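Local coordinates for calcium-binding EF hand family protein (Arabidopsis thaliana, PDB 6YIG) that binds calcium and probably serves as an adaptor in endocytosis within the plant TPLATE complex, this piece being its N-terminal EH domain, at residues Gly60-Arg64 / Gln65-Asn69. Sequence-based numbering, arbitrary orientation.
Sequences GFLDR and QNFYN. With NA (sodium ion), chain C.
Asp63 and Asn66 form a capping box at the start of helix 64-78. Asp63 is the N-cap, and its OD1 accepts from Asn66 N, though the place of OD1 is less sure. In return Asp63 N donates to Asn66 OD1 at 3.1 Å, approaching from above the amide's carbonyl plane. Asn66 OD1 also takes a hydrogen from a water that binds the sodium ion. Phe61 O binds that ion directly at 2.3 Å, and Asp55, Ser57, Ser59 and two waters supply the other ligands. Across the first turn of the helix, Arg64 NH1 donates to Tyr68 OH at 2.8 Å, with the hydroxyl in the guanidinium plane. Arg64 CG lies over one face of the Tyr68 ring, 3.7 Å from its centroid. With CG anti to the backbone N (chi1 -177°), the Arg64 chain lies beside the ring and then bends at chi3. With an alanine at Tyr68, Arg64 NH1 would probably lose this acceptor, and the Arg64 methylenes the ring face they lie on. On the buried side, Leu62 CB packs on Asn66 CB at 3.7 Å, and Leu62 CD1 meets the Phe67 ring at its edge. Leu62 also pairs through its backbone with Ile28, in the short antiparallel pairing that joins the two EF-hand loops, one holding calcium, the other sodium. Asn66 thus couples the capped helix start to the sodium site through one water.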
loop_
_atom_site.group_PDB
_atom_site.type_symbol
_atom_site.label_atom_id
_atom_site.label_comp_id
_atom_site.label_asym_id
_atom_site.label_seq_id
_atom_site.Cartn_x
_atom_site.Cartn_y
_atom_site.Cartn_z
ATOM N N GLY A 60 -6.202 7.935 -10.544
ATOM C CA GLY A 60 -5.029 7.306 -11.109
ATOM C C GLY A 60 -3.767 7.539 -10.321
ATOM O O GLY A 60 -2.689 7.100 -10.741
ATOM N N PHE A 61 -3.862 8.232 -9.198
ATOM C CA PHE A 61 -2.715 8.512 -8.368
ATOM C C PHE A 61 -3.086 8.255 -6.918
ATOM O O PHE A 61 -4.228 8.480 -6.507
ATOM C CB PHE A 61 -2.261 9.968 -8.490
ATOM C CG PHE A 61 -1.812 10.347 -9.862
ATOM C CD1 PHE A 61 -2.719 10.787 -10.801
ATOM C CD2 PHE A 61 -0.481 10.238 -10.214
ATOM C CE1 PHE A 61 -2.307 11.125 -12.057
ATOM C CE2 PHE A 61 -0.060 10.571 -11.465
ATOM C CZ PHE A 61 -0.975 11.020 -12.390
ATOM N N LEU A 62 -2.115 7.807 -6.151
ATOM C CA LEU A 62 -2.262 7.654 -4.713
ATOM C C LEU A 62 -1.529 8.779 -3.999
ATOM O O LEU A 62 -0.352 9.022 -4.268
ATOM C CB LEU A 62 -1.698 6.331 -4.228
ATOM C CG LEU A 62 -2.176 5.073 -4.955
ATOM C CD1 LEU A 62 -1.474 3.865 -4.331
ATOM C CD2 LEU A 62 -3.684 4.929 -4.934
ATOM N N ASP A 63 -2.218 9.457 -3.081
ATOM C CA ASP A 63 -1.483 10.347 -2.199
ATOM C C ASP A 63 -0.841 9.532 -1.072
ATOM O O ASP A 63 -0.855 8.295 -1.066
ATOM C CB ASP A 63 -2.390 11.472 -1.693
ATOM C CG ASP A 63 -3.537 10.984 -0.869
ATOM O OD1 ASP A 63 -3.522 9.840 -0.411
ATOM O OD2 ASP A 63 -4.488 11.776 -0.652
ATOM N N ARG A 64 -0.228 10.230 -0.124
ATOM C CA ARG A 64 0.494 9.538 0.939
ATOM C C ARG A 64 -0.433 8.624 1.725
ATOM O O ARG A 64 -0.115 7.460 1.987
ATOM C CB ARG A 64 1.144 10.562 1.866
ATOM C CG ARG A 64 1.976 9.956 2.963
ATOM C CD ARG A 64 2.550 11.039 3.877
ATOM N NE ARG A 64 3.415 11.958 3.144
ATOM C CZ ARG A 64 4.727 11.806 3.002
ATOM N NH1 ARG A 64 5.345 10.757 3.536
ATOM N NH2 ARG A 64 5.429 12.713 2.328
ATOM N N GLN A 65 -1.567 9.165 2.166
ATOM C CA GLN A 65 -2.512 8.362 2.930
ATOM C C GLN A 65 -2.925 7.136 2.132
ATOM O O GLN A 65 -2.979 6.019 2.664
ATOM C CB GLN A 65 -3.730 9.213 3.293
ATOM C CG GLN A 65 -4.804 8.460 4.015
ATOM C CD GLN A 65 -6.129 9.203 4.004
ATOM O OE1 GLN A 65 -6.876 9.159 3.019
ATOM N NE2 GLN A 65 -6.423 9.896 5.098
ATOM N N ASN A 66 -3.263 7.340 0.852
ATOM C CA ASN A 66 -3.732 6.226 0.025
ATOM C C ASN A 66 -2.642 5.164 -0.118
ATOM O O ASN A 66 -2.915 3.949 -0.150
ATOM C CB ASN A 66 -4.090 6.678 -1.402
ATOM C CG ASN A 66 -5.160 7.750 -1.506
ATOM O OD1 ASN A 66 -5.128 8.532 -2.471
ATOM N ND2 ASN A 66 -6.139 7.754 -0.607
ATOM N N PHE A 67 -1.406 5.613 -0.336
ATOM C CA PHE A 67 -0.304 4.685 -0.515
ATOM C C PHE A 67 0.008 3.959 0.780
ATOM O O PHE A 67 0.254 2.746 0.769
ATOM C CB PHE A 67 0.941 5.397 -1.039
ATOM C CG PHE A 67 2.080 4.465 -1.339
ATOM C CD1 PHE A 67 2.006 3.581 -2.392
ATOM C CD2 PHE A 67 3.206 4.451 -0.550
ATOM C CE1 PHE A 67 3.065 2.701 -2.654
ATOM C CE2 PHE A 67 4.257 3.579 -0.807
ATOM C CZ PHE A 67 4.187 2.725 -1.866
ATOM N N TYR A 68 -0.009 4.670 1.907
ATOM C CA TYR A 68 0.196 3.974 3.170
ATOM C C TYR A 68 -0.893 2.930 3.377
ATOM O O TYR A 68 -0.624 1.828 3.870
ATOM C CB TYR A 68 0.231 4.939 4.343
ATOM C CG TYR A 68 1.436 5.847 4.505
ATOM C CD1 TYR A 68 2.374 6.039 3.501
ATOM C CD2 TYR A 68 1.582 6.561 5.673
ATOM C CE1 TYR A 68 3.419 6.923 3.670
ATOM C CE2 TYR A 68 2.619 7.434 5.858
ATOM C CZ TYR A 68 3.550 7.597 4.848
ATOM O OH TYR A 68 4.592 8.490 5.080
ATOM N N ASN A 69 -2.134 3.251 3.004
ATOM C CA ASN A 69 -3.191 2.256 3.107
ATOM C C ASN A 69 -2.946 1.077 2.170
ATOM O O ASN A 69 -3.198 -0.078 2.537
ATOM C CB ASN A 69 -4.558 2.870 2.828
ATOM C CG ASN A 69 -5.079 3.695 3.992
ATOM O OD1 ASN A 69 -4.716 3.477 5.143
ATOM N ND2 ASN A 69 -5.937 4.639 3.695
HETATM NA NA NA C . -6.365 9.215 -6.343
HETATM O O HOH W 1 -7.102 9.059 -4.205
HETATM O O HOH W 2 -5.323 11.617 -6.001
#